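Local coordinates for cyclohexadienyl dehydratase (Synthetic construct, PDB 5JOS), which probably catalyses the dehydration of prephenate and arogenate in phenylalanine biosynthesis, on a fold of the periplasmic solute-binding protein kind, at residues 32-35 and 36-40; 185-188 and 189-192. One frame throughout, in Å; residues are numbered along the deposited sequence.

Contact 1 (32-35 and 36-40); sequences DYKP and FSYRD
Residues 33-36 form a type VIa beta turn with cis Pro-35 in its third position, leading into strand 38-39 and followed by a single antiparallel hydrogen-bonded pair, Tyr-33 with Ser-37. Tyr-33 N gives a nearly straight bond to Ser-37 O (2.8 Å). In return, Tyr-33 O is gripped twice: Phe-36 N closes the turn, reaching it at 2.8 Å in the carbonyl plane, on a lone pair, and Ser-37 N comes at 2.9 Å from above that plane. On one flank a chi1 of -175° swings the Tyr-33 ring alongside Phe-36, whose CD2 lies over one face of it, 3.6 Å from Tyr-33 CE2; the two planes are inclined at 48°. Tyr-33 OH continues to Lys-209, to which it is hydrogen-bonded. On the other flank Lys-34 crosses the Tyr-38 ring at about a right angle and sets its CG over the ring face in a CH-pi contact, 3.6 Å from the ring centroid of Tyr-38. Pro-35 CA lies 3.8 Å from Tyr-38 CE1. With an alanine at Tyr-38, Lys-34 CG is likely to lose its CH-pi partner, leaving that chain freer to turn, and the packing against Pro-35 CA and Trp-244 would go too. Two residues lie opposite one on each side of the pair, so a cis-proline type VI turn with classic beta bulges marks the entry to strand 38-39.

Contact 2 (185-188 and 189-192); sequences ALYY and AKKH. With NA (sodium ion), chain B.
Ala-185 O receives Ala-189 N at 3.0 Å in a nearly straight bond of the last turns of helix 182-190, and the next carbonyl, Leu-186 O, takes Lys-190 N at 2.9 Å. At Tyr-187 the regular pattern begins to fail: Lys-191 N gives only a weak bond to Tyr-187 O and a second, 3.3 Å long, to Tyr-188 O. With chi1 at 177°, the Tyr-187 ring is carried beside the extended chain of Lys-191, which meets it obliquely, CD 3.6 Å from Tyr-187 CZ and NZ 3.5 Å from Tyr-187 OH. His-192 CB lies 3.3 Å from Tyr-188 O, while its ring turns away and ND1 is hydrogen-bonded to Gly-194 N. Beyond Tyr-188 the chain curls round a sodium ion. Ala-189 O and His-192 O each bind the metal at 2.3 Å, and two waters and Leu-195 O complete the ligands, so that the ion ties the helix end to the residues that follow it. The helix packs through Ala-185 and Ala-189 on strands 111-116 and 195-197, while Tyr-188 stacks on Phe-167 and His-192 touches helix 166-171.

In the fold
Contact 1 comes first along the chain and contact 2 well after it. Their centres lie about 17 Å apart and their nearest atoms about 6 Å, without touching. Contact 1 leads into strand 38-39, the partner of strand 45-46, and rests on helix 48-60 through Phe-36 and Ser-37 and on helix 236-245 through Pro-35 and Tyr-38. Contact 2 ends helix 182-190, against strands 111-116 and 195-197 of the five-stranded mixed sheet. This is consistent with the two lobes of a periplasmic binding protein fold, one holding each contact, with the C-terminal segment running between them: Lys-246 and Leu-247 meet contact 2. The bound benzoic acid lies away from contact 2, about 12 Å from the Tyr-188 side chain.

Contact 1 (32-35 and 36-40)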
ATOM      1  N   ASP A  32       2.094   9.312  11.050  1.00 36.58           N
ATOM      2  CA  ASP A  32       3.557   9.179  11.042  1.00 38.25           C
ATOM      3  C   ASP A  32       4.082   8.301   9.924  1.00 38.59           C
ATOM      4  O   ASP A  32       5.196   7.781   9.999  1.00 38.57           O
ATOM      5  CB  ASP A  32       4.021   8.657  12.403  1.00 39.61           C
ATOM      6  CG  ASP A  32       3.547   7.234  12.691  1.00 37.84           C
ATOM      7  OD1 ASP A  32       3.001   6.578  11.803  1.00 35.73           O
ATOM      8  OD2 ASP A  32       3.760   6.757  13.818  1.00 41.22           O
ATOM      9  N   TYR A  33       3.288   8.203   8.865  1.00 35.23           N
ATOM     10  CA  TYR A  33       3.558   7.283   7.799  1.00 33.70           C
ATOM     11  C   TYR A  33       3.278   7.821   6.395  1.00 32.96           C
ATOM     12  O   TYR A  33       2.227   7.527   5.803  1.00 34.63           O
ATOM     13  CB  TYR A  33       2.739   6.005   8.051  1.00 33.14           C
ATOM     14  CG  TYR A  33       2.987   4.864   7.077  1.00 32.67           C
ATOM     15  CD1 TYR A  33       4.144   4.757   6.296  1.00 32.21           C
ATOM     16  CD2 TYR A  33       2.056   3.831   6.979  1.00 31.12           C
ATOM     17  CE1 TYR A  33       4.352   3.642   5.471  1.00 32.49           C
ATOM     18  CE2 TYR A  33       2.245   2.772   6.150  1.00 29.31           C
ATOM     19  CZ  TYR A  33       3.376   2.654   5.405  1.00 31.98           C
ATOM     20  OH  TYR A  33       3.454   1.518   4.612  1.00 31.55           O
ATOM     21  N   LYS A  34       4.277   8.456   5.770  1.00 34.32           N
ATOM     22  CA  LYS A  34       4.145   8.884   4.396  1.00 34.97           C
ATOM     23  C   LYS A  34       4.288   7.677   3.543  1.00 36.70           C
ATOM     24  O   LYS A  34       5.101   6.850   3.859  1.00 35.69           O
ATOM     25  CB  LYS A  34       5.221   9.810   3.966  1.00 41.82           C
ATOM     26  CG  LYS A  34       5.446  11.026   4.810  1.00 52.58           C
ATOM     27  CD  LYS A  34       6.906  11.493   4.633  1.00 62.17           C
ATOM     28  CE  LYS A  34       7.011  12.966   4.354  1.00 73.85           C
ATOM     29  NZ  LYS A  34       6.617  13.727   5.552  1.00 74.56           N
ATOM     30  N   PRO A  35       3.538   7.620   2.432  1.00 34.38           N
ATOM     31  CA  PRO A  35       2.689   8.727   1.947  1.00 34.02           C
ATOM     32  C   PRO A  35       1.192   8.532   2.336  1.00 36.35           C
ATOM     33  O   PRO A  35       0.313   9.072   1.653  1.00 34.45           O
ATOM     34  CB  PRO A  35       2.812   8.555   0.408  1.00 36.16           C
ATOM     35  CG  PRO A  35       2.787   7.023   0.310  1.00 34.14           C
ATOM     36  CD  PRO A  35       3.684   6.592   1.426  1.00 33.40           C
ATOM     37  N   PHE A  36       0.899   7.677   3.323  1.00 32.55           N
ATOM     38  CA  PHE A  36      -0.484   7.312   3.612  1.00 33.68           C
ATOM     39  C   PHE A  36      -1.210   8.213   4.601  1.00 33.53           C
ATOM     40  O   PHE A  36      -2.426   8.426   4.468  1.00 32.87           O
ATOM     41  CB  PHE A  36      -0.529   5.871   4.131  1.00 31.71           C
ATOM     42  CG  PHE A  36      -0.059   4.862   3.128  1.00 30.12           C
ATOM     43  CD1 PHE A  36      -0.904   4.412   2.144  1.00 27.50           C
ATOM     44  CD2 PHE A  36       1.172   4.385   3.166  1.00 29.47           C
ATOM     45  CE1 PHE A  36      -0.469   3.539   1.222  1.00 30.29           C
ATOM     46  CE2 PHE A  36       1.587   3.470   2.249  1.00 30.41           C
ATOM     47  CZ  PHE A  36       0.787   3.054   1.307  1.00 28.69           C
ATOM     48  N   SER A  37      -0.479   8.656   5.603  1.00 32.03           N
ATOM     49  CA  SER A  37      -0.982   9.372   6.747  1.00 33.82           C
ATOM     50  C   SER A  37       0.090  10.115   7.456  1.00 36.06           C
ATOM     51  O   SER A  37       0.882   9.527   8.179  1.00 38.22           O
ATOM     52  CB  SER A  37      -1.585   8.390   7.731  1.00 35.42           C
ATOM     53  OG  SER A  37      -2.076   9.060   8.903  1.00 37.05           O
ATOM     54  N   TYR A  38       0.076  11.425   7.320  1.00 40.98           N
ATOM     55  CA  TYR A  38       1.081  12.240   7.911  1.00 44.55           C
ATOM     56  C   TYR A  38       0.581  13.618   8.105  1.00 50.39           C
ATOM     57  O   TYR A  38      -0.634  13.823   8.070  1.00 46.08           O
ATOM     58  CB  TYR A  38       2.376  12.197   7.121  1.00 48.84           C
ATOM     59  CG  TYR A  38       2.354  12.630   5.672  1.00 51.90           C
ATOM     60  CD1 TYR A  38       1.886  11.775   4.638  1.00 49.45           C
ATOM     61  CD2 TYR A  38       2.928  13.853   5.295  1.00 50.57           C
ATOM     62  CE1 TYR A  38       1.956  12.156   3.279  1.00 51.32           C
ATOM     63  CE2 TYR A  38       2.967  14.240   3.948  1.00 55.76           C
ATOM     64  CZ  TYR A  38       2.499  13.392   2.943  1.00 50.13           C
ATOM     65  OH  TYR A  38       2.594  13.852   1.655  1.00 56.85           O
ATOM     66  N   ARG A  39       1.485  14.564   8.367  1.00 63.02           N
ATOM     67  CA  ARG A  39       1.053  15.973   8.656  1.00 64.02           C
ATOM     68  C   ARG A  39       1.584  16.916   7.557  1.00 69.97           C
ATOM     69  O   ARG A  39       2.770  16.812   7.200  1.00 66.42           O
ATOM     70  CB  ARG A  39       1.523  16.505  10.039  1.00 63.55           C
ATOM     71  CG  ARG A  39       1.250  15.688  11.268  1.00 57.65           C
ATOM     72  CD  ARG A  39      -0.203  15.329  11.309  1.00 63.59           C
ATOM     73  NE  ARG A  39      -0.635  14.898  12.646  1.00 67.70           N
ATOM     74  CZ  ARG A  39      -1.676  15.401  13.336  1.00 74.58           C
ATOM     75  NH1 ARG A  39      -2.451  16.376  12.842  1.00 79.66           N
ATOM     76  NH2 ARG A  39      -1.960  14.927  14.546  1.00 73.16           N
ATOM     77  N   ASP A  40       0.724  17.809   7.023  1.00 67.77           N
ATOM     78  CA  ASP A  40       1.172  18.910   6.137  1.00 69.66           C
ATOM     79  C   ASP A  40       1.847  20.036   6.979  1.00 75.34           C
ATOM     80  O   ASP A  40       1.824  19.945   8.230  1.00 72.34           O
ATOM     81  CB  ASP A  40      -0.003  19.444   5.279  1.00 73.68           C
ATOM     82  CG  ASP A  40      -1.113  20.194   6.107  1.00 75.17           C
ATOM     83  OD1 ASP A  40      -0.854  20.697   7.249  1.00 68.17           O
ATOM     84  OD2 ASP A  40      -2.254  20.263   5.564  1.00 70.54           O
TER

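Contact 2 (185-188 and 189-192)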
ATOM      1  N   ALA A 185      11.770   1.196  -4.144  1.00 27.58           N
ATOM      2  CA  ALA A 185      11.612   1.427  -5.589  1.00 30.55           C
ATOM      3  C   ALA A 185      10.857   2.666  -5.859  1.00 32.64           C
ATOM      4  O   ALA A 185      11.250   3.444  -6.728  1.00 30.55           O
ATOM      5  CB  ALA A 185      10.908   0.284  -6.310  1.00 28.62           C
ATOM      6  N   LEU A 186       9.736   2.844  -5.157  1.00 33.27           N
ATOM      7  CA  LEU A 186       8.892   3.958  -5.432  1.00 31.97           C
ATOM      8  C   LEU A 186       9.593   5.288  -5.109  1.00 33.10           C
ATOM      9  O   LEU A 186       9.372   6.313  -5.765  1.00 30.79           O
ATOM     10  CB  LEU A 186       7.609   3.906  -4.632  1.00 33.26           C
ATOM     11  CG  LEU A 186       6.666   2.750  -5.013  1.00 36.63           C
ATOM     12  CD1 LEU A 186       5.499   2.766  -4.033  1.00 42.75           C
ATOM     13  CD2 LEU A 186       6.126   2.926  -6.395  1.00 37.59           C
ATOM     14  N   TYR A 187      10.388   5.271  -4.073  1.00 33.37           N
ATOM     15  CA  TYR A 187      11.068   6.427  -3.628  1.00 33.31           C
ATOM     16  C   TYR A 187      12.249   6.818  -4.560  1.00 33.48           C
ATOM     17  O   TYR A 187      12.398   7.988  -4.889  1.00 35.77           O
ATOM     18  CB  TYR A 187      11.577   6.144  -2.258  1.00 38.86           C
ATOM     19  CG  TYR A 187      12.389   7.239  -1.650  1.00 43.08           C
ATOM     20  CD1 TYR A 187      11.818   8.283  -0.915  1.00 44.59           C
ATOM     21  CD2 TYR A 187      13.771   7.194  -1.814  1.00 51.47           C
ATOM     22  CE1 TYR A 187      12.655   9.294  -0.356  1.00 52.80           C
ATOM     23  CE2 TYR A 187      14.592   8.160  -1.281  1.00 58.06           C
ATOM     24  CZ  TYR A 187      14.059   9.194  -0.567  1.00 52.49           C
ATOM     25  OH  TYR A 187      15.017  10.052  -0.109  1.00 76.17           O
ATOM     26  N   TYR A 188      13.063   5.878  -4.934  1.00 32.16           N
ATOM     27  CA  TYR A 188      14.061   6.136  -5.948  1.00 34.26           C
ATOM     28  C   TYR A 188      13.506   6.580  -7.280  1.00 36.54           C
ATOM     29  O   TYR A 188      14.049   7.515  -7.870  1.00 35.07           O
ATOM     30  CB  TYR A 188      14.965   4.975  -6.195  1.00 30.48           C
ATOM     31  CG  TYR A 188      15.759   4.554  -4.977  1.00 35.08           C
ATOM     32  CD1 TYR A 188      16.568   5.444  -4.284  1.00 38.11           C
ATOM     33  CD2 TYR A 188      15.782   3.175  -4.597  1.00 34.56           C
ATOM     34  CE1 TYR A 188      17.313   5.008  -3.153  1.00 45.31           C
ATOM     35  CE2 TYR A 188      16.522   2.724  -3.515  1.00 39.60           C
ATOM     36  CZ  TYR A 188      17.279   3.637  -2.797  1.00 45.64           C
ATOM     37  OH  TYR A 188      17.936   3.121  -1.727  1.00 54.44           O
ATOM     38  N   ALA A 189      12.405   5.991  -7.743  1.00 35.35           N
ATOM     39  CA  ALA A 189      11.802   6.488  -8.949  1.00 35.23           C
ATOM     40  C   ALA A 189      11.214   7.832  -8.780  1.00 38.67           C
ATOM     41  O   ALA A 189      11.206   8.652  -9.710  1.00 40.75           O
ATOM     42  CB  ALA A 189      10.768   5.508  -9.457  1.00 36.91           C
ATOM     43  N   LYS A 190      10.626   8.140  -7.651  1.00 32.83           N
ATOM     44  CA  LYS A 190      10.108   9.477  -7.635  1.00 35.89           C
ATOM     45  C   LYS A 190      11.180  10.554  -7.644  1.00 38.24           C
ATOM     46  O   LYS A 190      10.952  11.597  -8.193  1.00 38.73           O
ATOM     47  CB  LYS A 190       9.079   9.723  -6.574  1.00 40.42           C
ATOM     48  CG  LYS A 190       9.472   9.827  -5.155  1.00 50.29           C
ATOM     49  CD  LYS A 190       8.217  10.220  -4.358  1.00 55.68           C
ATOM     50  CE  LYS A 190       8.502  10.159  -2.860  1.00 62.92           C
ATOM     51  NZ  LYS A 190       7.587  11.158  -2.216  1.00 74.47           N
ATOM     52  N   LYS A 191      12.352  10.230  -7.134  1.00 38.16           N
ATOM     53  CA  LYS A 191      13.385  11.233  -6.857  1.00 43.71           C
ATOM     54  C   LYS A 191      14.495  11.209  -7.885  1.00 39.34           C
ATOM     55  O   LYS A 191      15.496  11.892  -7.712  1.00 41.22           O
ATOM     56  CB  LYS A 191      13.963  10.994  -5.419  1.00 42.34           C
ATOM     57  CG  LYS A 191      12.937  11.482  -4.383  1.00 48.14           C
ATOM     58  CD  LYS A 191      13.592  11.801  -3.022  1.00 53.45           C
ATOM     59  CE  LYS A 191      12.812  12.901  -2.326  1.00 58.49           C
ATOM     60  NZ  LYS A 191      13.247  12.988  -0.902  1.00 63.87           N
ATOM     61  N   HIS A 192      14.306  10.432  -8.948  1.00 38.08           N
ATOM     62  CA  HIS A 192      15.244  10.416 -10.035  1.00 38.55           C
ATOM     63  C   HIS A 192      14.517  10.460 -11.392  1.00 39.68           C
ATOM     64  O   HIS A 192      13.727   9.576 -11.691  1.00 34.75           O
ATOM     65  CB  HIS A 192      16.099   9.187  -9.925  1.00 35.29           C
ATOM     66  CG  HIS A 192      17.346   9.236 -10.738  1.00 36.41           C
ATOM     67  ND1 HIS A 192      17.361   9.456 -12.108  1.00 40.06           N
ATOM     68  CD2 HIS A 192      18.648   9.107 -10.371  1.00 37.98           C
ATOM     69  CE1 HIS A 192      18.612   9.439 -12.543  1.00 42.11           C
ATOM     70  NE2 HIS A 192      19.406   9.199 -11.510  1.00 37.20           N
TER
HETATM   71 NA    NA B 301      11.455   9.089 -11.940  1.00 37.26          NA
HETATM   72  O   HOH W   1       9.153   8.733 -11.845  1.00 35.96           O
HETATM   73  O   HOH W   2      11.116   9.568 -14.272  1.00 37.12           O